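Local coordinates for beta-galactosidase (Trichoderma reesei, PDB 3OG2), which probably hydrolyses terminal non-reducing beta-D-galactose residues from beta-D-galactosides, as a glycoside hydrolase of family 35, at residues A[126-131]-A[796-801]; A[138-143]-A[179-184]; A[145-150]-A[196-201]; A[214-217]-A[221-224]. All coordinates share one frame; numbering follows the deposited sequence. Where two conformers were deposited one is given.

Contact 1: A[126-131]-A[796-801]; sequences GGFPGW and DSMKAP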
loop_
_atom_site.group_PDB
_atom_site.type_symbol
_atom_site.label_atom_id
_atom_site.label_comp_id
_atom_site.label_asym_id
_atom_site.label_seq_id
_atom_site.Cartn_x
_atom_site.Cartn_y
_atom_site.Cartn_z
ATOM N N GLY A 126 -11.861 7.128 7.460
ATOM C CA GLY A 126 -12.060 6.538 6.164
ATOM C C GLY A 126 -11.982 7.588 5.035
ATOM O O GLY A 126 -12.523 7.326 3.943
ATOM N N GLY A 127 -11.282 8.672 5.275
ATOM C CA GLY A 127 -11.129 9.753 4.300
ATOM C C GLY A 127 -11.977 10.952 4.671
ATOM O O GLY A 127 -11.716 12.076 4.198
ATOM N N PHE A 128 -13.013 10.781 5.495
ATOM C CA PHE A 128 -13.874 11.902 5.827
ATOM C C PHE A 128 -13.146 12.878 6.764
ATOM O O PHE A 128 -12.676 12.437 7.824
ATOM C CB PHE A 128 -15.130 11.388 6.568
ATOM C CG PHE A 128 -16.146 10.694 5.671
ATOM C CD1 PHE A 128 -16.219 10.935 4.307
ATOM C CD2 PHE A 128 -17.046 9.807 6.286
ATOM C CE1 PHE A 128 -17.223 10.317 3.528
ATOM C CE2 PHE A 128 -18.044 9.239 5.489
ATOM C CZ PHE A 128 -18.156 9.511 4.139
ATOM N N PRO A 129 -13.114 14.162 6.450
ATOM C CA PRO A 129 -12.557 15.134 7.397
ATOM C C PRO A 129 -13.367 15.131 8.706
ATOM O O PRO A 129 -14.597 14.909 8.751
ATOM C CB PRO A 129 -12.744 16.484 6.716
ATOM C CG PRO A 129 -12.852 16.127 5.245
ATOM C CD PRO A 129 -13.585 14.805 5.218
ATOM N N GLY A 130 -12.694 15.420 9.825
ATOM C CA GLY A 130 -13.354 15.354 11.131
ATOM C C GLY A 130 -14.514 16.347 11.271
ATOM O O GLY A 130 -15.377 16.135 12.136
ATOM N N TRP A 131 -14.526 17.420 10.444
ATOM C CA TRP A 131 -15.687 18.307 10.524
ATOM C C TRP A 131 -16.979 17.670 10.037
ATOM O O TRP A 131 -18.042 18.253 10.315
ATOM C CB TRP A 131 -15.362 19.605 9.816
ATOM C CG TRP A 131 -14.734 19.593 8.465
ATOM C CD1 TRP A 131 -13.424 19.710 8.190
ATOM C CD2 TRP A 131 -15.424 19.509 7.215
ATOM N NE1 TRP A 131 -13.197 19.689 6.850
ATOM C CE2 TRP A 131 -14.406 19.573 6.216
ATOM C CE3 TRP A 131 -16.769 19.401 6.815
ATOM C CZ2 TRP A 131 -14.667 19.519 4.842
ATOM C CZ3 TRP A 131 -16.996 19.347 5.436
ATOM C CH2 TRP A 131 -15.965 19.410 4.478
ATOM N N ASP A 796 -23.160 5.725 11.536
ATOM C CA ASP A 796 -22.246 6.874 11.437
ATOM C C ASP A 796 -21.027 6.698 12.325
ATOM O O ASP A 796 -20.683 7.613 13.089
ATOM C CB ASP A 796 -23.038 8.134 11.826
ATOM C CG ASP A 796 -23.814 8.815 10.715
ATOM O OD1 ASP A 796 -23.667 8.453 9.543
ATOM O OD2 ASP A 796 -24.616 9.738 11.024
ATOM N N SER A 797 -20.368 5.533 12.239
ATOM C CA SER A 797 -19.263 5.268 13.145
ATOM C C SER A 797 -18.100 6.224 13.050
ATOM O O SER A 797 -17.360 6.393 14.041
ATOM C CB SER A 797 -18.743 3.833 12.890
ATOM O OG SER A 797 -18.455 3.646 11.514
ATOM N N MET A 798 -17.914 6.894 11.908
ATOM C CA MET A 798 -16.824 7.910 11.846
ATOM C C MET A 798 -17.092 9.064 12.802
ATOM O O MET A 798 -16.166 9.788 13.176
ATOM C CB MET A 798 -16.693 8.344 10.380
ATOM C CG MET A 798 -15.771 9.555 10.218
ATOM S SD MET A 798 -16.766 11.091 10.209
ATOM C CE MET A 798 -15.424 12.263 10.508
ATOM N N LYS A 799 -18.370 9.244 13.213
ATOM C CA LYS A 799 -18.691 10.346 14.121
ATOM C C LYS A 799 -18.351 10.030 15.564
ATOM O O LYS A 799 -18.637 10.881 16.420
ATOM C CB LYS A 799 -20.194 10.705 13.997
ATOM C CG LYS A 799 -20.531 11.236 12.590
ATOM C CD LYS A 799 -21.994 11.708 12.575
ATOM C CE LYS A 799 -22.366 12.209 11.182
ATOM N NZ LYS A 799 -23.867 12.382 11.108
ATOM N N ALA A 800 -17.756 8.863 15.878
ATOM C CA ALA A 800 -17.366 8.614 17.272
ATOM C C ALA A 800 -16.452 9.733 17.763
ATOM O O ALA A 800 -15.406 9.951 17.145
ATOM C CB ALA A 800 -16.664 7.280 17.391
ATOM N N PRO A 801 -16.813 10.471 18.786
ATOM C CA PRO A 801 -15.998 11.638 19.168
ATOM C C PRO A 801 -14.693 11.261 19.837
ATOM O O PRO A 801 -14.443 10.116 20.252
ATOM C CB PRO A 801 -16.909 12.426 20.103
ATOM C CG PRO A 801 -17.931 11.501 20.554
ATOM C CD PRO A 801 -18.089 10.396 19.500
#
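Next to Met798, which reaches across to Phe128, Pro129 and Gly130, the ammonium group of Lys799 is gripped three ways: NZ forms a salt bridge with Asp796 OD2 at 2.7 Å and hydrogen bonds with the carbonyls of Val135 and Gly137. NZ stands well off the Asp796 carboxylate plane, at 57°. The contact itself is van der Waals, carried by Met798. With CG anti to the backbone N (chi1 170°) and a bend at chi2 (-95°), its chain brings the sulfur beside the Phe128 side chain, Met798 SD to Phe128 CB 4.0 Å. Met798 SD is also 5.4 Å from the centroid of the Phe128 ring, an oblique Met-aromatic contact. Beyond the sulfur, the methyl ends against the backbone, with Met798 CE 3.3 Å from Pro129 O. Gly130 CA lies 3.8 Å from Met798 CE. Were an alanine here, the Phe128 CB flank and the Pro129-Gly130 backbone would probably lose the thioether packed against them. Outside the pair, Gln133 NE2 bonds to both Met798 O and Ala800 O, while the Phe128 ring meets Tyr118. Segment 126-131 belongs to the loop between strand 110-116 and helix 144-163 of the TIM-barrel domain; segment 796-801 lies in the loop between strand 775-782, from a five-stranded antiparallel sheet, and strand 803-811, so the contact joins a barrel loop to a loop of a beta domain more than 660 residues on.

Contact 2: A[138-143]-A[179-184]; sequences KLRTDA and NEYSGA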
loop_
_atom_site.group_PDB
_atom_site.type_symbol
_atom_site.label_atom_id
_atom_site.label_comp_id
_atom_site.label_asym_id
_atom_site.label_seq_id
_atom_site.Cartn_x
_atom_site.Cartn_y
_atom_site.Cartn_z
ATOM N N LYS A 138 -27.057 11.401 8.000
ATOM C CA LYS A 138 -26.277 10.182 7.898
ATOM C C LYS A 138 -25.286 10.219 6.726
ATOM O O LYS A 138 -25.619 10.571 5.574
ATOM C CB LYS A 138 -27.197 8.966 7.714
ATOM C CG LYS A 138 -28.170 8.773 8.867
ATOM C CD LYS A 138 -27.491 8.133 10.061
ATOM C CE LYS A 138 -28.497 7.787 11.151
ATOM N NZ LYS A 138 -29.824 7.388 10.607
ATOM N N LEU A 139 -24.055 9.824 7.038
ATOM C CA LEU A 139 -23.003 9.865 6.034
ATOM C C LEU A 139 -23.208 8.792 4.989
ATOM O O LEU A 139 -23.754 7.703 5.297
ATOM C CB LEU A 139 -21.619 9.693 6.706
ATOM C CG LEU A 139 -21.383 10.630 7.895
ATOM C CD1 LEU A 139 -20.056 10.334 8.573
ATOM C CD2 LEU A 139 -21.514 12.108 7.546
ATOM N N ARG A 140 -22.790 9.057 3.745
ATOM C CA ARG A 140 -22.896 8.110 2.634
ATOM C C ARG A 140 -24.368 7.815 2.350
ATOM O O ARG A 140 -24.711 6.717 1.918
ATOM C CB ARG A 140 -22.144 6.786 2.860
ATOM C CG ARG A 140 -20.647 7.063 3.166
ATOM C CD ARG A 140 -19.907 5.788 3.501
ATOM N NE ARG A 140 -19.801 4.954 2.267
ATOM C CZ ARG A 140 -19.507 3.642 2.319
ATOM N NH1 ARG A 140 -19.317 3.038 3.502
ATOM N NH2 ARG A 140 -19.437 2.979 1.184
ATOM N N THR A 141 -25.210 8.824 2.538
ATOM C CA THR A 141 -26.611 8.770 2.080
ATOM C C THR A 141 -26.930 10.047 1.331
ATOM O O THR A 141 -26.084 10.955 1.283
ATOM C CB THR A 141 -27.593 8.631 3.241
ATOM O OG1 THR A 141 -27.703 9.875 3.950
ATOM C CG2 THR A 141 -27.192 7.520 4.207
ATOM N N ASP A 142 -28.159 10.136 0.804
ATOM C CA ASP A 142 -28.466 11.436 0.148
ATOM C C ASP A 142 -29.007 12.476 1.122
ATOM O O ASP A 142 -29.594 13.451 0.621
ATOM C CB ASP A 142 -29.355 11.245 -1.078
ATOM C CG ASP A 142 -30.614 10.454 -0.784
ATOM O OD1 ASP A 142 -30.711 9.809 0.258
ATOM O OD2 ASP A 142 -31.481 10.547 -1.698
ATOM N N ALA A 143 -28.732 12.377 2.406
ATOM C CA ALA A 143 -28.993 13.477 3.341
ATOM C C ALA A 143 -28.291 14.685 2.742
ATOM O O ALA A 143 -27.071 14.594 2.434
ATOM C CB ALA A 143 -28.473 13.217 4.747
ATOM N N ASN A 179 -16.854 3.783 -2.491
ATOM C CA ASN A 179 -15.912 2.700 -2.149
ATOM C C ASN A 179 -16.673 1.619 -1.403
ATOM O O ASN A 179 -17.159 1.912 -0.298
ATOM C CB ASN A 179 -14.764 3.237 -1.284
ATOM C CG ASN A 179 -13.777 2.104 -1.016
ATOM O OD1 ASN A 179 -12.989 1.849 -1.968
ATOM N ND2 ASN A 179 -13.779 1.382 0.082
ATOM N N GLU A 180 -16.748 0.421 -1.955
ATOM C CA GLU A 180 -17.408 -0.696 -1.271
ATOM C C GLU A 180 -18.782 -0.280 -0.721
ATOM O O GLU A 180 -19.132 -0.505 0.446
ATOM C CB GLU A 180 -16.552 -1.325 -0.152
ATOM C CG GLU A 180 -15.336 -2.025 -0.747
ATOM C CD GLU A 180 -14.612 -2.961 0.155
ATOM O OE1 GLU A 180 -14.767 -2.882 1.391
ATOM O OE2 GLU A 180 -13.791 -3.830 -0.306
ATOM N N TYR A 181 -19.565 0.298 -1.628
ATOM C CA TYR A 181 -20.956 0.666 -1.278
ATOM C C TYR A 181 -21.783 -0.593 -1.367
ATOM O O TYR A 181 -22.302 -0.915 -2.452
ATOM C CB TYR A 181 -21.419 1.808 -2.222
ATOM C CG TYR A 181 -22.834 2.245 -1.845
ATOM C CD1 TYR A 181 -23.064 3.005 -0.687
ATOM C CD2 TYR A 181 -23.934 1.910 -2.634
ATOM C CE1 TYR A 181 -24.357 3.394 -0.356
ATOM C CE2 TYR A 181 -25.203 2.298 -2.302
ATOM C CZ TYR A 181 -25.401 3.039 -1.169
ATOM O OH TYR A 181 -26.697 3.416 -0.836
ATOM N N SER A 182 -21.826 -1.360 -0.261
ATOM C CA SER A 182 -22.180 -2.772 -0.393
ATOM C C SER A 182 -23.202 -3.277 0.612
ATOM O O SER A 182 -23.749 -4.375 0.402
ATOM C CB SER A 182 -20.905 -3.612 -0.211
ATOM O OG SER A 182 -20.012 -3.238 -1.280
ATOM N N GLY A 183 -23.561 -2.477 1.573
ATOM C CA GLY A 183 -24.665 -2.780 2.459
ATOM C C GLY A 183 -24.871 -1.626 3.421
ATOM O O GLY A 183 -24.168 -0.611 3.417
ATOM N N ALA A 184 -25.898 -1.770 4.241
ATOM C CA ALA A 184 -26.215 -0.655 5.153
ATOM C C ALA A 184 -26.797 -1.186 6.449
ATOM O O ALA A 184 -27.124 -2.363 6.589
ATOM C CB ALA A 184 -27.228 0.254 4.478
HETATM O O HOH W 1 -26.974 5.375 0.930
#
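Arg140 turns the NH2 corner of its guanidinium, edge first, to the backbone of Glu180 and Tyr181. Arg140 NH2 lies 2.9 Å from Asn179 O, but the angle is too poor for a hydrogen bond; Glu180 O lies at the guanidinium edge, 3.6 Å from Arg140 NH2. The bend at chi3 (69°) turns the group to this position, where Arg140 NH2 also lies 4.1 Å from Tyr181 CD1. Its strong partners are others: Glu178 forms a salt bridge with NH2, and Asn790 O takes a hydrogen bond from NH1. A water completes the first shell, donating to Arg140 O at 2.8 Å and bonding Tyr181 OH at 2.7 Å, in the plane of the ring at its edge. The same hydroxyl bonds the backbone N of Asn192. Both segments are in loops that follow parallel strands of the TIM barrel, 110-116 and 172-177, and Asn179 and Glu180 contact beta-D-galactose in another crystal structure of this enzyme. Further out, Tyr76 OH and Asn215 ND2 hold Asn179 OD1, and Trp791 NE1 bonds Glu180 OE1. An inverse gamma turn centred on Tyr181 bends the chain where its ring leaves the backbone. Arg140 occupies the third position of a type II beta turn, Lys138 to Thr141, with positive phi (63°). Thr141 OG1 braces that turn by donating to Lys138 O at 2.7 Å; the bond Thr141 OG1 accepts from Ala143 N, 3.1 Å, makes an ST turn leading to the N-cap of helix 144-163.

Contact 3: A[145-150]-A[196-201]; sequences DYLHAT and MQYVID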
loop_
_atom_site.group_PDB
_atom_site.type_symbol
_atom_site.label_atom_id
_atom_site.label_comp_id
_atom_site.label_asym_id
_atom_site.label_seq_id
_atom_site.Cartn_x
_atom_site.Cartn_y
_atom_site.Cartn_z
ATOM N N ASP A 145 -27.249 17.542 3.772
ATOM C CA ASP A 145 -26.099 18.185 4.425
ATOM C C ASP A 145 -24.815 17.390 4.190
ATOM O O ASP A 145 -23.760 17.976 3.950
ATOM C CB ASP A 145 -26.337 18.403 5.920
ATOM C CG ASP A 145 -26.904 17.186 6.649
ATOM O OD1 ASP A 145 -27.206 16.142 6.037
ATOM O OD2 ASP A 145 -27.050 17.233 7.893
ATOM N N TYR A 146 -24.892 16.066 4.139
ATOM C CA TYR A 146 -23.760 15.215 3.765
ATOM C C TYR A 146 -23.414 15.460 2.302
ATOM O O TYR A 146 -22.253 15.730 1.938
ATOM C CB TYR A 146 -24.039 13.703 4.026
ATOM C CG TYR A 146 -22.910 12.906 3.349
ATOM C CD1 TYR A 146 -21.622 12.937 3.908
ATOM C CD2 TYR A 146 -23.120 12.202 2.163
ATOM C CE1 TYR A 146 -20.587 12.232 3.308
ATOM C CE2 TYR A 146 -22.096 11.530 1.554
ATOM C CZ TYR A 146 -20.825 11.549 2.131
ATOM O OH TYR A 146 -19.808 10.879 1.487
ATOM N N LEU A 147 -24.400 15.337 1.396
ATOM C CA LEU A 147 -24.101 15.446 -0.041
ATOM C C LEU A 147 -23.411 16.762 -0.345
ATOM O O LEU A 147 -22.381 16.842 -1.021
ATOM C CB LEU A 147 -25.382 15.418 -0.911
ATOM C CG LEU A 147 -26.054 14.039 -0.981
ATOM C CD1 LEU A 147 -27.202 14.139 -1.959
ATOM C CD2 LEU A 147 -25.084 12.935 -1.410
ATOM N N HIS A 148 -24.006 17.848 0.196
ATOM C CA HIS A 148 -23.454 19.138 -0.180
ATOM C C HIS A 148 -22.127 19.373 0.531
ATOM O O HIS A 148 -21.271 20.094 -0.002
ATOM C CB HIS A 148 -24.522 20.207 0.062
ATOM C CG HIS A 148 -25.717 19.992 -0.824
ATOM N ND1 HIS A 148 -25.692 19.559 -2.130
ATOM C CD2 HIS A 148 -27.009 20.214 -0.488
ATOM C CE1 HIS A 148 -26.943 19.498 -2.588
ATOM N NE2 HIS A 148 -27.717 19.883 -1.614
ATOM N N ALA A 149 -21.854 18.712 1.668
ATOM C CA ALA A 149 -20.524 18.775 2.293
ATOM C C ALA A 149 -19.445 18.170 1.391
ATOM O O ALA A 149 -18.288 18.560 1.536
ATOM C CB ALA A 149 -20.518 18.064 3.638
ATOM N N THR A 150 -19.812 17.259 0.477
ATOM C CA THR A 150 -18.818 16.607 -0.407
ATOM C C THR A 150 -18.578 17.367 -1.707
ATOM O O THR A 150 -17.638 17.051 -2.458
ATOM C CB THR A 150 -19.236 15.179 -0.789
ATOM O OG1 THR A 150 -20.358 15.205 -1.686
ATOM C CG2 THR A 150 -19.543 14.297 0.403
ATOM N N MET A 196 -26.439 6.952 -5.115
ATOM C CA MET A 196 -25.393 6.459 -6.031
ATOM C C MET A 196 -25.280 7.320 -7.265
ATOM O O MET A 196 -24.197 7.619 -7.762
ATOM C CB MET A 196 -25.687 5.000 -6.412
ATOM C CG MET A 196 -25.676 4.022 -5.254
ATOM S SD MET A 196 -26.660 2.521 -5.614
ATOM C CE MET A 196 -25.457 1.716 -6.615
ATOM N N GLN A 197 -26.464 7.699 -7.828
ATOM C CA GLN A 197 -26.414 8.536 -9.025
ATOM C C GLN A 197 -25.891 9.931 -8.724
ATOM O O GLN A 197 -25.261 10.516 -9.603
ATOM C CB GLN A 197 -27.828 8.623 -9.648
ATOM C CG GLN A 197 -27.733 9.284 -11.023
ATOM C CD GLN A 197 -26.917 8.455 -11.991
ATOM O OE1 GLN A 197 -27.018 7.232 -12.121
ATOM N NE2 GLN A 197 -26.060 9.178 -12.709
ATOM N N TYR A 198 -26.200 10.499 -7.542
ATOM C CA TYR A 198 -25.628 11.823 -7.220
ATOM C C TYR A 198 -24.099 11.721 -7.264
ATOM O O TYR A 198 -23.443 12.649 -7.784
ATOM C CB TYR A 198 -26.077 12.240 -5.837
ATOM C CG TYR A 198 -25.694 13.659 -5.479
ATOM C CD1 TYR A 198 -24.442 13.929 -4.889
ATOM C CD2 TYR A 198 -26.552 14.732 -5.720
ATOM C CE1 TYR A 198 -24.077 15.216 -4.573
ATOM C CE2 TYR A 198 -26.195 16.028 -5.393
ATOM C CZ TYR A 198 -24.949 16.278 -4.820
ATOM O OH TYR A 198 -24.616 17.561 -4.466
ATOM N N VAL A 199 -23.541 10.652 -6.686
ATOM C CA VAL A 199 -22.064 10.528 -6.623
ATOM C C VAL A 199 -21.503 10.427 -8.028
ATOM O O VAL A 199 -20.494 11.058 -8.396
ATOM C CB VAL A 199 -21.725 9.307 -5.753
ATOM C CG1 VAL A 199 -20.249 8.943 -5.829
ATOM C CG2 VAL A 199 -22.150 9.565 -4.302
ATOM N N ILE A 200 -22.190 9.643 -8.908
ATOM C CA ILE A 200 -21.759 9.596 -10.307
ATOM C C ILE A 200 -21.859 10.950 -11.005
ATOM O O ILE A 200 -20.923 11.348 -11.717
ATOM C CB ILE A 200 -22.605 8.536 -11.084
ATOM C CG1 ILE A 200 -22.226 7.123 -10.601
ATOM C CG2 ILE A 200 -22.465 8.689 -12.590
ATOM C CD1 ILE A 200 -23.182 6.038 -11.097
ATOM N N ASP A 201 -22.981 11.633 -10.797
ATOM C CA ASP A 201 -23.183 12.928 -11.427
ATOM C C ASP A 201 -22.086 13.918 -11.017
ATOM O O ASP A 201 -21.664 14.728 -11.868
ATOM C CB ASP A 201 -24.537 13.540 -11.041
ATOM C CG ASP A 201 -25.779 12.882 -11.567
ATOM O OD1 ASP A 201 -25.716 12.055 -12.525
ATOM O OD2 ASP A 201 -26.909 13.198 -11.051
#
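The Tyr198 ring carries Leu147 on one face: CD1 stands over the centre, 3.8 Å from the ring centroid and only 9° off the normal, a CH-pi contact. The other methyl bears on the rim, with Leu147 CD2 3.7 Å from Tyr198 CD1. The His148 ring takes the Tyr198 hydroxyl at its edge, near its plane, and Leu147 CB lies above one of its faces, offset toward the rim. The two rings' side chains cross at about a right angle. Tyr198 reaches this place because its CG is anti to the backbone N (chi1 -173°), which sends the ring across to helix 144-163; helices 144-163 and 193-205 precede and follow strand 172-177 of the TIM barrel. With the ring cut back to an alanine, the Leu147 methyls would probably lose the face they pack on, and Asp151 its phenol partner. Between the segments the polar link is slight: His148 ND1 donates to Tyr198 OH at 3.3 Å with an angle of 128°, a weak bond. Asp151 is the stronger partner of both, its OD1 bonding Tyr198 OH and its OD2 bonding His148 ND1, so the ND1 hydrogen is probably directed mainly at Asp151, and the contact to the tyrosine is secondary.

Contact 4: A[214-217]-A[221-224]; sequences NNDA and GTGA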
loop_
_atom_site.group_PDB
_atom_site.type_symbol
_atom_site.label_atom_id
_atom_site.label_comp_id
_atom_site.label_asym_id
_atom_site.label_seq_id
_atom_site.Cartn_x
_atom_site.Cartn_y
_atom_site.Cartn_z
ATOM N N ASN A 214 -16.917 0.193 -10.223
ATOM C CA ASN A 214 -17.098 0.194 -8.772
ATOM C C ASN A 214 -16.364 -0.995 -8.143
ATOM O O ASN A 214 -15.689 -1.756 -8.798
ATOM C CB ASN A 214 -18.603 0.203 -8.374
ATOM C CG ASN A 214 -19.328 -1.065 -8.757
ATOM O OD1 ASN A 214 -18.905 -1.894 -9.576
ATOM N ND2 ASN A 214 -20.522 -1.141 -8.239
ATOM N N ASN A 215 -16.493 -1.074 -6.800
ATOM C CA ASN A 215 -15.787 -2.093 -6.063
ATOM C C ASN A 215 -16.633 -2.621 -4.939
ATOM O O ASN A 215 -16.392 -2.399 -3.760
ATOM C CB ASN A 215 -14.417 -1.582 -5.551
ATOM C CG ASN A 215 -14.467 -0.548 -4.466
ATOM O OD1 ASN A 215 -15.351 0.326 -4.477
ATOM N ND2 ASN A 215 -13.536 -0.618 -3.529
ATOM N N ASP A 216 -17.655 -3.357 -5.298
ATOM C CA ASP A 216 -18.510 -4.014 -4.324
ATOM C C ASP A 216 -17.661 -4.868 -3.389
ATOM O O ASP A 216 -16.731 -5.550 -3.843
ATOM C CB ASP A 216 -19.548 -4.817 -5.077
ATOM C CG ASP A 216 -20.928 -4.997 -4.445
ATOM O OD1 ASP A 216 -21.120 -4.588 -3.276
ATOM O OD2 ASP A 216 -21.789 -5.605 -5.134
ATOM N N ALA A 217 -17.938 -4.844 -2.074
ATOM C CA ALA A 217 -17.108 -5.594 -1.139
ATOM C C ALA A 217 -17.114 -7.087 -1.375
ATOM O O ALA A 217 -16.166 -7.830 -1.016
ATOM C CB ALA A 217 -17.502 -5.285 0.288
ATOM N N GLY A 221 -23.844 -7.485 -6.481
ATOM C CA GLY A 221 -24.547 -6.910 -7.628
ATOM C C GLY A 221 -24.811 -5.407 -7.510
ATOM O O GLY A 221 -25.471 -4.853 -8.423
ATOM N N THR A 222 -24.407 -4.744 -6.447
ATOM C CA THR A 222 -24.788 -3.323 -6.290
ATOM C C THR A 222 -24.121 -2.465 -7.333
ATOM O O THR A 222 -22.884 -2.539 -7.480
ATOM C CB THR A 222 -24.441 -2.866 -4.857
ATOM O OG1 THR A 222 -25.216 -3.696 -3.948
ATOM C CG2 THR A 222 -24.815 -1.425 -4.610
ATOM N N GLY A 223 -24.908 -1.666 -8.030
ATOM C CA GLY A 223 -24.400 -0.691 -9.001
ATOM C C GLY A 223 -24.090 -1.358 -10.318
ATOM O O GLY A 223 -23.543 -0.681 -11.226
ATOM N N ALA A 224 -24.332 -2.642 -10.538
ATOM C CA ALA A 224 -23.995 -3.258 -11.793
ATOM C C ALA A 224 -24.780 -2.691 -12.946
ATOM O O ALA A 224 -25.931 -2.270 -12.778
ATOM C CB ALA A 224 -24.257 -4.761 -11.688
HETATM O O HOH W 2 -23.632 -5.215 -2.340
#
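Two torsions aim Asn214 and Asp216 at Thr222. In Asn214, CG sits between the backbone N and the carbonyl carbon (chi1 66°), which carries the amide toward the turn; in Asp216, chi1 is -149°, away from a staggered value, and swings the carboxylate across the Thr222 side chain at about a right angle. Asn214 ND2 then gives a weak hydrogen bond to Thr222 O at 2.8 Å, while the other end of the amide, OD1, bonds the backbone N of Gly236. Asp216 OD2 accepts from Thr222 N at 3.1 Å, the donor arriving from above the carboxylate plane. A water joins the second oxygen to the threonine: it donates to Asp216 OD1 at 2.8 Å and accepts from Thr222 OG1 at 2.7 Å. Tyr235 OH is a further partner of OD2 and Ser182 OG of OD1, so each carboxylate oxygen has more than one partner. Gly221 to Ala224 form a type II beta turn, with Ala224 N bonded to Gly221 O at 3.3 Å. Its third residue, Gly223, has positive phi, and a CB there would fall 2.9 Å from Asn214 ND2, so a side chain there would collide with the amide. Both segments lie in the loop between helix 193-205 and strand 236-239. The backbone of Asp216 bonds that of Gly236 and Asp238 in the strand, and Asn215, facing away from the turn, accepts at OD1 from Glu180 N of the galactose site.

Contacts 2 and 3 each touch all the others; contact 2 holds Asn179 and Glu180 of the galactose site, its centre about 13, 10 and 12 Å from the centres of contacts 1, 3 and 4. Toward contact 1, Asp796 OD1 lies 2.9 Å from Leu139 N, a probable hydrogen bond, and Phe128 CZ packs 3.6 Å from Arg140 CG. Toward contact 4, Ser182 OG probably bonds Ala217 N at 2.7 Å. Contact 3, away from the annotated site, packs against contact 2, with Tyr181 CE2 3.5 Å from Met196 CG. It meets contact 1 where Phe128 CE1 lies 3.3 Å from Tyr146 OH, and contact 4 through Met196. Contacts 1 and 4 do not touch, their nearest atoms about 11 Å apart.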